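Polyketide synthase PksL (Bacillus subtilis, PDB 5E1V) is a trans-AT polyketide synthase for bacillaene whose dehydratase domain probably removes water from beta-hydroxyacyl intermediates to leave a double bond. Local coordinates at residues A[16-24]-A[148-156]; A[32-43]-A[185-194]. All coordinates share one frame; numbering follows the deposited sequence.

From the N terminus, residues 16-24 come first and pair with residues 148-156; interaction 1 thus closes a loop of 123 intervening residues. Residues 32-43 lie inside that loop, but their partner, residues 185-194, lies beyond it, and interaction 2 closes a loop of 141. The four segments alternate along the chain, so the two contacts cross. Both join the N-terminal hotdog part to the C-terminal one. Interaction 1 does so through short strands and the turns beside them, interaction 2 through helix 34-44 and the start of helix 190-203. Their centres are about 17 Å apart, yet they touch: Tyr155 O lies 2.8 Å from Thr191 OG1, a probable hydrogen bond, and Phe17 packs on Pro190 and Phe186.

Interaction 1 of 2, residues A[16-24]-A[148-156]; sequences PFIYHHVVY and QELVHSEYM
Pro16 lays CB over one face of the Tyr155 ring, in a CH-pi contact 3.8 Å from the ring centroid. Further along the chain, strands 21-23 and 150-152 pair antiparallel and link the two halves of the double-hotdog dehydratase fold. Tyr155 also turns its edge to the face of Phe17, with planes 84° apart. Met156 SD comes in at the edge of the Phe17 ring, a Met-aromatic contact. The His20 ring is held on three sides. Tyr19 CD2 lies over one face and Glu154 CB over the opposite one. His20 ND1 shares a 2.7 Å hydrogen bond with Ser153 OG, near the ring plane. Ser153 OG sits between its backbone N and carbonyl carbon (chi1 57°), which turns it toward His20. Val22 and Val151 form the hydrogen-bonded pair: Val22 N gives to Val151 O at 3.1 Å, and Val151 N returns to Val22 O at 2.8 Å. The His21 edge meets the His152 face in an offset edge-to-face contact. His21 opens an HxxxGxxxxP sequence, which in related dehydratases carries the catalytic histidine. His21 ND1 is hydrogen-bonded to Val28 O, and His21 NE2 is hydrogen-bonded to a water, 2.7 Å from its oxygen.

Interaction 2 of 2, residues A[32-43]-A[185-194]; sequences LAYIDIIYQIFR and GFMFHPTLID
Asp36 OD1 takes two backbone N-H groups, from Met187 N at 2.7 Å and from Phe188 N at 2.8 Å. The first arrives nearly head-on to the C-O bond; the second meets the anti lone pair of OD1. CG of Asp36 stands anti to its backbone N (chi1 -167°), which carries the carboxylate across to residues 186-188. Gln40 fixes the other oxygen: its NE2 gives to Asp36 OD2 at 3.2 Å, on the syn side. The same Gln40 NE2 gives to Gly185 O at 3.0 Å, with both partners close to the amide plane. Arg43 NH2 bonds to Gln40 OE1 and weakly to Gly185 O. Met187 and Arg43 run antiparallel alongside each other, with Met187 CG over the guanidinium face, 3.5 Å from Arg43 CZ. Phe188 turns its edge to the face of Tyr39, with Phe188 CE2 3.7 Å from Tyr39 CG. Further along, Ala33 CB rests on Pro190 CG at 3.8 Å, and Leu32 packs on Ile193. A water bridges Leu32 O, Asp36 N and Phe188 O. Another joins Leu32 N to Asp194 OD1; Asp194 ends an HPxxxD sequence that in related dehydratases holds the catalytic aspartate. His189 ND1 caps helix 190-203 by accepting from Thr191 N. Tyr34 and Ile38 of helix 34-44 pack on strands 53-59 and 104-112, while Leu32, Ile35 and Phe188 reach strand 215-225.

Interaction 1 of 2, residues A[16-24]-A[148-156]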
loop_
_atom_site.group_PDB
_atom_site.type_symbol
_atom_site.label_atom_id
_atom_site.label_comp_id
_atom_site.label_asym_id
_atom_site.label_seq_id
_atom_site.Cartn_x
_atom_site.Cartn_y
_atom_site.Cartn_z
ATOM N N PRO A 16 12.586 -4.900 6.588
ATOM C CA PRO A 16 11.706 -6.031 6.895
ATOM C C PRO A 16 10.575 -6.215 5.889
ATOM O O PRO A 16 10.072 -7.354 5.781
ATOM C CB PRO A 16 11.182 -5.696 8.291
ATOM C CG PRO A 16 11.223 -4.230 8.380
ATOM C CD PRO A 16 12.357 -3.758 7.494
ATOM N N PHE A 17 10.142 -5.145 5.178
ATOM C CA PHE A 17 9.087 -5.349 4.180
ATOM C C PHE A 17 9.629 -6.157 2.994
ATOM O O PHE A 17 8.982 -7.031 2.496
ATOM C CB PHE A 17 8.512 -3.988 3.715
ATOM C CG PHE A 17 7.938 -3.154 4.861
ATOM C CD1 PHE A 17 6.813 -3.548 5.524
ATOM C CD2 PHE A 17 8.598 -2.020 5.324
ATOM C CE1 PHE A 17 6.232 -2.793 6.587
ATOM C CE2 PHE A 17 8.069 -1.285 6.407
ATOM C CZ PHE A 17 6.875 -1.703 7.046
ATOM N N ILE A 18 10.856 -5.873 2.590
ATOM C CA ILE A 18 11.450 -6.564 1.495
ATOM C C ILE A 18 11.763 -8.001 1.904
ATOM O O ILE A 18 11.553 -8.899 1.177
ATOM C CB ILE A 18 12.697 -5.816 0.988
ATOM C CG1 ILE A 18 12.327 -4.407 0.465
ATOM C CG2 ILE A 18 13.390 -6.532 -0.102
ATOM C CD1 ILE A 18 13.485 -3.595 -0.010
ATOM N N TYR A 19 12.356 -8.193 3.062
ATOM C CA TYR A 19 12.714 -9.517 3.434
ATOM C C TYR A 19 11.525 -10.422 3.532
ATOM O O TYR A 19 11.622 -11.618 3.140
ATOM C CB TYR A 19 13.482 -9.457 4.737
ATOM C CG TYR A 19 14.038 -10.762 5.169
ATOM C CD1 TYR A 19 15.330 -11.107 4.874
ATOM C CD2 TYR A 19 13.287 -11.637 5.968
ATOM C CE1 TYR A 19 15.868 -12.333 5.292
ATOM C CE2 TYR A 19 13.820 -12.867 6.411
ATOM C CZ TYR A 19 15.108 -13.219 6.071
ATOM O OH TYR A 19 15.684 -14.463 6.536
ATOM N N HIS A 20 10.392 -9.894 3.975
ATOM C CA HIS A 20 9.193 -10.697 4.298
ATOM C C HIS A 20 8.093 -10.606 3.216
ATOM O O HIS A 20 6.926 -10.961 3.451
ATOM C CB HIS A 20 8.634 -10.292 5.666
ATOM C CG HIS A 20 9.510 -10.716 6.806
ATOM N ND1 HIS A 20 9.737 -12.052 7.093
ATOM C CD2 HIS A 20 10.359 -10.020 7.609
ATOM C CE1 HIS A 20 10.592 -12.157 8.103
ATOM N NE2 HIS A 20 10.972 -10.945 8.448
ATOM N N HIS A 21 8.496 -10.206 2.022
ATOM C CA HIS A 21 7.540 -10.098 0.950
ATOM C C HIS A 21 8.150 -10.613 -0.303
ATOM O O HIS A 21 8.997 -9.964 -0.898
ATOM C CB HIS A 21 7.100 -8.625 0.773
ATOM C CG HIS A 21 6.003 -8.445 -0.226
ATOM N ND1 HIS A 21 6.230 -7.947 -1.478
ATOM C CD2 HIS A 21 4.668 -8.691 -0.156
ATOM C CE1 HIS A 21 5.077 -7.839 -2.129
ATOM N NE2 HIS A 21 4.116 -8.304 -1.354
ATOM N N VAL A 22 7.714 -11.822 -0.702
ATOM C CA VAL A 22 8.368 -12.582 -1.787
ATOM C C VAL A 22 7.348 -12.839 -2.855
ATOM O O VAL A 22 6.295 -13.396 -2.580
ATOM C CB VAL A 22 8.929 -13.942 -1.292
ATOM C CG1 VAL A 22 9.625 -14.697 -2.429
ATOM C CG2 VAL A 22 9.928 -13.756 -0.159
ATOM N N VAL A 23 7.699 -12.511 -4.080
ATOM C CA VAL A 23 6.812 -12.621 -5.243
ATOM C C VAL A 23 7.486 -13.407 -6.394
ATOM O O VAL A 23 8.489 -12.971 -6.980
ATOM C CB VAL A 23 6.466 -11.215 -5.796
ATOM C CG1 VAL A 23 5.639 -11.264 -7.085
ATOM C CG2 VAL A 23 5.789 -10.335 -4.726
ATOM N N TYR A 24 6.922 -14.554 -6.737
ATOM C CA TYR A 24 7.562 -15.495 -7.697
ATOM C C TYR A 24 9.043 -15.688 -7.327
ATOM O O TYR A 24 9.931 -15.485 -8.132
ATOM C CB TYR A 24 7.394 -14.997 -9.134
ATOM C CG TYR A 24 5.991 -15.011 -9.613
ATOM C CD1 TYR A 24 5.240 -16.171 -9.577
ATOM C CD2 TYR A 24 5.392 -13.875 -10.105
ATOM C CE1 TYR A 24 3.932 -16.196 -10.006
ATOM C CE2 TYR A 24 4.086 -13.904 -10.555
ATOM C CZ TYR A 24 3.357 -15.078 -10.506
ATOM O OH TYR A 24 2.028 -15.106 -10.919
ATOM N N GLN A 148 -0.494 -18.984 -4.985
ATOM C CA GLN A 148 -0.218 -18.220 -6.193
ATOM C C GLN A 148 1.203 -17.568 -6.149
ATOM O O GLN A 148 1.495 -16.698 -6.905
ATOM C CB GLN A 148 -1.347 -17.197 -6.426
ATOM C CG GLN A 148 -2.753 -17.797 -6.349
ATOM C CD GLN A 148 -3.886 -16.808 -6.710
ATOM O OE1 GLN A 148 -3.820 -16.104 -7.690
ATOM N NE2 GLN A 148 -4.922 -16.791 -5.900
ATOM N N GLU A 149 2.064 -18.073 -5.266
ATOM C CA GLU A 149 3.481 -17.737 -5.179
ATOM C C GLU A 149 3.722 -16.307 -4.695
ATOM O O GLU A 149 4.758 -15.709 -4.970
ATOM C CB GLU A 149 4.189 -17.940 -6.500
ATOM C CG GLU A 149 4.011 -19.320 -7.116
ATOM C CD GLU A 149 4.972 -19.506 -8.278
ATOM O OE1 GLU A 149 6.219 -19.418 -8.058
ATOM O OE2 GLU A 149 4.480 -19.689 -9.412
ATOM N N LEU A 150 2.757 -15.786 -3.977
ATOM C CA LEU A 150 2.928 -14.506 -3.246
ATOM C C LEU A 150 3.026 -14.876 -1.785
ATOM O O LEU A 150 2.061 -15.383 -1.239
ATOM C CB LEU A 150 1.694 -13.629 -3.498
ATOM C CG LEU A 150 1.544 -12.351 -2.667
ATOM C CD1 LEU A 150 2.738 -11.422 -2.909
ATOM C CD2 LEU A 150 0.194 -11.655 -2.937
ATOM N N VAL A 151 4.168 -14.590 -1.129
ATOM C CA VAL A 151 4.448 -15.079 0.217
ATOM C C VAL A 151 4.819 -13.930 1.184
ATOM O O VAL A 151 5.961 -13.459 1.191
ATOM C CB VAL A 151 5.613 -16.099 0.161
ATOM C CG1 VAL A 151 5.972 -16.628 1.552
ATOM C CG2 VAL A 151 5.344 -17.171 -0.886
ATOM N N HIS A 152 3.859 -13.535 2.006
ATOM C CA HIS A 152 4.068 -12.635 3.110
ATOM C C HIS A 152 4.460 -13.487 4.337
ATOM O O HIS A 152 3.913 -14.575 4.550
ATOM C CB HIS A 152 2.816 -11.856 3.476
ATOM C CG HIS A 152 2.149 -11.150 2.353
ATOM N ND1 HIS A 152 1.437 -11.804 1.381
ATOM C CD2 HIS A 152 2.016 -9.828 2.102
ATOM C CE1 HIS A 152 0.891 -10.906 0.569
ATOM N NE2 HIS A 152 1.244 -9.701 0.978
ATOM N N SER A 153 5.399 -13.013 5.113
ATOM C CA SER A 153 5.773 -13.700 6.333
ATOM C C SER A 153 5.957 -12.641 7.358
ATOM O O SER A 153 6.186 -11.463 7.021
ATOM C CB SER A 153 7.081 -14.474 6.097
ATOM O OG SER A 153 8.091 -13.575 5.664
ATOM N N GLU A 154 5.776 -13.051 8.604
ATOM C CA GLU A 154 6.121 -12.306 9.772
ATOM C C GLU A 154 5.649 -10.806 9.784
ATOM O O GLU A 154 4.456 -10.526 9.783
ATOM C CB GLU A 154 7.626 -12.505 9.998
ATOM C CG GLU A 154 8.041 -13.080 11.336
ATOM C CD GLU A 154 8.872 -12.106 12.127
ATOM O OE1 GLU A 154 10.100 -12.312 12.217
ATOM O OE2 GLU A 154 8.294 -11.096 12.602
ATOM N N TYR A 155 6.586 -9.886 9.882
ATOM C CA TYR A 155 6.340 -8.423 9.850
ATOM C C TYR A 155 5.307 -7.959 8.814
ATOM O O TYR A 155 4.497 -7.025 9.098
ATOM C CB TYR A 155 7.651 -7.733 9.538
ATOM C CG TYR A 155 7.871 -6.369 10.074
ATOM C CD1 TYR A 155 8.580 -6.196 11.256
ATOM C CD2 TYR A 155 7.407 -5.216 9.397
ATOM C CE1 TYR A 155 8.893 -4.957 11.724
ATOM C CE2 TYR A 155 7.710 -3.962 9.871
ATOM C CZ TYR A 155 8.417 -3.827 11.006
ATOM O OH TYR A 155 8.670 -2.614 11.516
ATOM N N MET A 156 5.289 -8.613 7.658
ATOM C CA MET A 156 4.426 -8.253 6.486
ATOM C C MET A 156 2.994 -8.860 6.505
ATOM O O MET A 156 2.169 -8.585 5.601
ATOM C CB MET A 156 5.130 -8.643 5.172
ATOM C CG MET A 156 6.174 -7.648 4.673
ATOM S SD MET A 156 5.507 -6.504 3.406
ATOM C CE MET A 156 3.916 -5.993 3.936
HETATM O O HOH W 1 1.522 -7.824 -1.756
HETATM O O HOH W 2 0.534 -17.091 -9.228
#

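Interaction 2 of 2, residues A[32-43]-A[185-194]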
loop_
_atom_site.group_PDB
_atom_site.type_symbol
_atom_site.label_atom_id
_atom_site.label_comp_id
_atom_site.label_asym_id
_atom_site.label_seq_id
_atom_site.Cartn_x
_atom_site.Cartn_y
_atom_site.Cartn_z
ATOM N N LEU A 32 2.557 -0.892 -2.392
ATOM C CA LEU A 32 1.672 -0.085 -1.497
ATOM C C LEU A 32 2.475 0.604 -0.343
ATOM O O LEU A 32 1.967 1.467 0.325
ATOM C CB LEU A 32 0.544 -0.914 -0.933
ATOM C CG LEU A 32 -0.534 -1.239 -2.005
ATOM C CD1 LEU A 32 -1.455 -2.288 -1.434
ATOM C CD2 LEU A 32 -1.307 0.028 -2.321
ATOM N N ALA A 33 3.751 0.244 -0.240
ATOM C CA ALA A 33 4.669 0.858 0.700
ATOM C C ALA A 33 5.095 2.223 0.280
ATOM O O ALA A 33 5.607 2.993 1.074
ATOM C CB ALA A 33 5.877 -0.056 0.915
ATOM N N TYR A 34 4.881 2.585 -0.998
ATOM C CA TYR A 34 5.241 3.962 -1.444
ATOM C C TYR A 34 4.449 5.060 -0.739
ATOM O O TYR A 34 4.872 6.251 -0.755
ATOM C CB TYR A 34 5.080 4.063 -2.993
ATOM C CG TYR A 34 6.176 3.423 -3.759
ATOM C CD1 TYR A 34 7.459 3.798 -3.571
ATOM C CD2 TYR A 34 5.914 2.422 -4.679
ATOM C CE1 TYR A 34 8.516 3.244 -4.344
ATOM C CE2 TYR A 34 6.907 1.846 -5.452
ATOM C CZ TYR A 34 8.199 2.280 -5.340
ATOM O OH TYR A 34 9.200 1.698 -6.055
ATOM N N ILE A 35 3.229 4.770 -0.310
ATOM C CA ILE A 35 2.406 5.784 0.416
ATOM C C ILE A 35 3.133 6.286 1.693
ATOM O O ILE A 35 3.356 7.494 1.892
ATOM C CB ILE A 35 1.020 5.237 0.758
ATOM C CG1 ILE A 35 0.289 4.922 -0.580
ATOM C CG2 ILE A 35 0.271 6.245 1.564
ATOM C CD1 ILE A 35 -0.904 4.053 -0.423
ATOM N N ASP A 36 3.573 5.289 2.497
ATOM C CA ASP A 36 4.369 5.607 3.693
ATOM C C ASP A 36 5.653 6.335 3.354
ATOM O O ASP A 36 5.909 7.412 3.947
ATOM C CB ASP A 36 4.583 4.420 4.597
ATOM C CG ASP A 36 5.129 4.865 5.939
ATOM O OD1 ASP A 36 4.322 5.388 6.734
ATOM O OD2 ASP A 36 6.358 4.762 6.089
ATOM N N ILE A 37 6.423 5.815 2.386
ATOM C CA ILE A 37 7.642 6.427 1.929
ATOM C C ILE A 37 7.431 7.945 1.638
ATOM O O ILE A 37 8.122 8.817 2.219
ATOM C CB ILE A 37 8.276 5.648 0.772
ATOM C CG1 ILE A 37 8.877 4.330 1.273
ATOM C CG2 ILE A 37 9.281 6.511 0.034
ATOM C CD1 ILE A 37 9.012 3.284 0.228
ATOM N N ILE A 38 6.451 8.238 0.793
ATOM C CA ILE A 38 6.261 9.584 0.341
ATOM C C ILE A 38 5.783 10.537 1.461
ATOM O O ILE A 38 6.371 11.595 1.633
ATOM C CB ILE A 38 5.321 9.647 -0.866
ATOM C CG1 ILE A 38 5.956 8.921 -2.032
ATOM C CG2 ILE A 38 5.157 11.129 -1.307
ATOM C CD1 ILE A 38 4.941 8.635 -3.118
ATOM N N TYR A 39 4.843 10.087 2.311
ATOM C CA TYR A 39 4.289 10.942 3.356
ATOM C C TYR A 39 5.364 11.179 4.426
ATOM O O TYR A 39 5.385 12.294 5.020
ATOM C CB TYR A 39 3.020 10.338 3.965
ATOM C CG TYR A 39 1.741 10.684 3.214
ATOM C CD1 TYR A 39 1.259 9.911 2.180
ATOM C CD2 TYR A 39 1.049 11.865 3.499
ATOM C CE1 TYR A 39 0.155 10.304 1.440
ATOM C CE2 TYR A 39 -0.076 12.190 2.799
ATOM C CZ TYR A 39 -0.511 11.388 1.759
ATOM O OH TYR A 39 -1.670 11.726 1.075
ATOM N N GLN A 40 6.254 10.185 4.651
ATOM C CA GLN A 40 7.418 10.426 5.589
ATOM C C GLN A 40 8.278 11.592 5.168
ATOM O O GLN A 40 8.732 12.342 6.024
ATOM C CB GLN A 40 8.302 9.199 5.785
ATOM C CG GLN A 40 7.541 8.079 6.426
ATOM C CD GLN A 40 7.698 7.914 7.913
ATOM O OE1 GLN A 40 8.324 8.733 8.604
ATOM N NE2 GLN A 40 7.260 6.738 8.390
ATOM N N ILE A 41 8.590 11.665 3.873
ATOM C CA ILE A 41 9.394 12.672 3.297
ATOM C C ILE A 41 8.769 14.084 3.530
ATOM O O ILE A 41 9.429 15.033 3.971
ATOM C CB ILE A 41 9.609 12.400 1.805
ATOM C CG1 ILE A 41 10.556 11.187 1.659
ATOM C CG2 ILE A 41 10.281 13.582 1.128
ATOM C CD1 ILE A 41 10.465 10.605 0.307
ATOM N N PHE A 42 7.508 14.219 3.205
ATOM C CA PHE A 42 6.859 15.549 3.393
ATOM C C PHE A 42 6.714 15.915 4.840
ATOM O O PHE A 42 6.823 17.121 5.213
ATOM C CB PHE A 42 5.523 15.471 2.718
ATOM C CG PHE A 42 5.640 15.714 1.214
ATOM C CD1 PHE A 42 5.607 16.989 0.702
ATOM C CD2 PHE A 42 5.893 14.656 0.344
ATOM C CE1 PHE A 42 5.683 17.159 -0.673
ATOM C CE2 PHE A 42 6.081 14.840 -1.003
ATOM C CZ PHE A 42 5.967 16.098 -1.503
ATOM N N ARG A 43 6.462 14.910 5.689
ATOM C CA ARG A 43 6.394 15.151 7.141
ATOM C C ARG A 43 7.726 15.738 7.652
ATOM O O ARG A 43 7.726 16.637 8.557
ATOM C CB ARG A 43 6.056 13.896 7.926
ATOM C CG ARG A 43 5.959 14.209 9.420
ATOM C CD ARG A 43 5.281 13.089 10.209
ATOM N NE ARG A 43 6.129 11.884 10.211
ATOM C CZ ARG A 43 5.877 10.818 10.988
ATOM N NH1 ARG A 43 4.855 10.877 11.816
ATOM N NH2 ARG A 43 6.655 9.761 10.936
ATOM N N GLY A 185 6.598 4.803 14.507
ATOM C CA GLY A 185 7.293 5.657 13.556
ATOM C C GLY A 185 6.679 5.706 12.160
ATOM O O GLY A 185 7.031 6.560 11.343
ATOM N N PHE A 186 5.725 4.866 11.904
ATOM C CA PHE A 186 5.054 4.861 10.598
ATOM C C PHE A 186 3.874 5.841 10.467
ATOM O O PHE A 186 3.260 6.283 11.474
ATOM C CB PHE A 186 4.579 3.399 10.360
ATOM C CG PHE A 186 5.686 2.520 10.079
ATOM C CD1 PHE A 186 6.318 1.864 11.108
ATOM C CD2 PHE A 186 6.160 2.336 8.762
ATOM C CE1 PHE A 186 7.453 1.090 10.882
ATOM C CE2 PHE A 186 7.250 1.566 8.503
ATOM C CZ PHE A 186 7.912 0.914 9.576
ATOM N N MET A 187 3.531 6.163 9.212
ATOM C CA MET A 187 2.411 7.066 8.966
ATOM C C MET A 187 1.244 6.264 8.348
ATOM O O MET A 187 0.101 6.379 8.752
ATOM C CB MET A 187 2.818 8.183 8.077
ATOM C CG MET A 187 3.793 9.134 8.706
ATOM S SD MET A 187 4.148 10.559 7.683
ATOM C CE MET A 187 2.593 11.357 7.753
ATOM N N PHE A 188 1.556 5.480 7.312
ATOM C CA PHE A 188 0.587 4.599 6.697
ATOM C C PHE A 188 1.231 3.233 6.567
ATOM O O PHE A 188 1.885 2.912 5.530
ATOM C CB PHE A 188 0.125 5.268 5.358
ATOM C CG PHE A 188 -0.480 6.585 5.620
ATOM C CD1 PHE A 188 -1.770 6.614 6.140
ATOM C CD2 PHE A 188 0.179 7.804 5.358
ATOM C CE1 PHE A 188 -2.360 7.833 6.496
ATOM C CE2 PHE A 188 -0.414 8.999 5.731
ATOM C CZ PHE A 188 -1.697 8.998 6.323
ATOM N N HIS A 189 1.087 2.440 7.665
ATOM C CA HIS A 189 1.894 1.283 7.774
ATOM C C HIS A 189 1.755 0.376 6.577
ATOM O O HIS A 189 0.674 -0.152 6.327
ATOM C CB HIS A 189 1.556 0.467 9.041
ATOM C CG HIS A 189 2.704 -0.367 9.508
ATOM N ND1 HIS A 189 3.040 -1.540 8.910
ATOM C CD2 HIS A 189 3.516 -0.241 10.582
ATOM C CE1 HIS A 189 4.063 -2.070 9.520
ATOM N NE2 HIS A 189 4.397 -1.279 10.526
ATOM N N PRO A 190 2.870 0.109 5.839
ATOM C CA PRO A 190 2.755 -0.883 4.713
ATOM C C PRO A 190 2.099 -2.225 4.937
ATOM O O PRO A 190 1.428 -2.657 4.109
ATOM C CB PRO A 190 4.154 -1.038 4.252
ATOM C CG PRO A 190 4.773 0.353 4.568
ATOM C CD PRO A 190 4.264 0.602 5.918
ATOM N N THR A 191 2.194 -2.828 6.100
ATOM C CA THR A 191 1.425 -4.033 6.393
ATOM C C THR A 191 -0.081 -3.858 6.456
ATOM O O THR A 191 -0.889 -4.673 5.965
ATOM C CB THR A 191 1.981 -4.585 7.748
ATOM O OG1 THR A 191 3.383 -4.917 7.543
ATOM C CG2 THR A 191 1.331 -5.796 8.093
ATOM N N LEU A 192 -0.505 -2.751 7.029
ATOM C CA LEU A 192 -1.925 -2.424 7.023
ATOM C C LEU A 192 -2.395 -2.152 5.609
ATOM O O LEU A 192 -3.437 -2.624 5.222
ATOM C CB LEU A 192 -2.135 -1.246 7.918
ATOM C CG LEU A 192 -1.928 -1.392 9.442
ATOM C CD1 LEU A 192 -2.272 -0.126 10.117
ATOM C CD2 LEU A 192 -2.790 -2.534 9.964
ATOM N N ILE A 193 -1.632 -1.366 4.826
ATOM C CA ILE A 193 -2.088 -1.000 3.492
ATOM C C ILE A 193 -1.984 -2.264 2.587
ATOM O O ILE A 193 -2.941 -2.619 1.927
ATOM C CB ILE A 193 -1.309 0.155 2.830
ATOM C CG1 ILE A 193 -1.102 1.377 3.770
ATOM C CG2 ILE A 193 -2.080 0.558 1.555
ATOM C CD1 ILE A 193 -2.317 1.916 4.431
ATOM N N ASP A 194 -0.857 -2.971 2.604
ATOM C CA ASP A 194 -0.758 -4.166 1.800
ATOM C C ASP A 194 -1.867 -5.197 2.159
ATOM O O ASP A 194 -2.492 -5.822 1.284
ATOM C CB ASP A 194 0.670 -4.745 1.801
ATOM C CG ASP A 194 0.802 -5.916 0.902
ATOM O OD1 ASP A 194 0.863 -5.724 -0.362
ATOM O OD2 ASP A 194 0.756 -7.041 1.466
HETATM O O HOH W 3 2.566 2.525 2.796
HETATM O O HOH W 4 1.716 -3.709 -2.361
#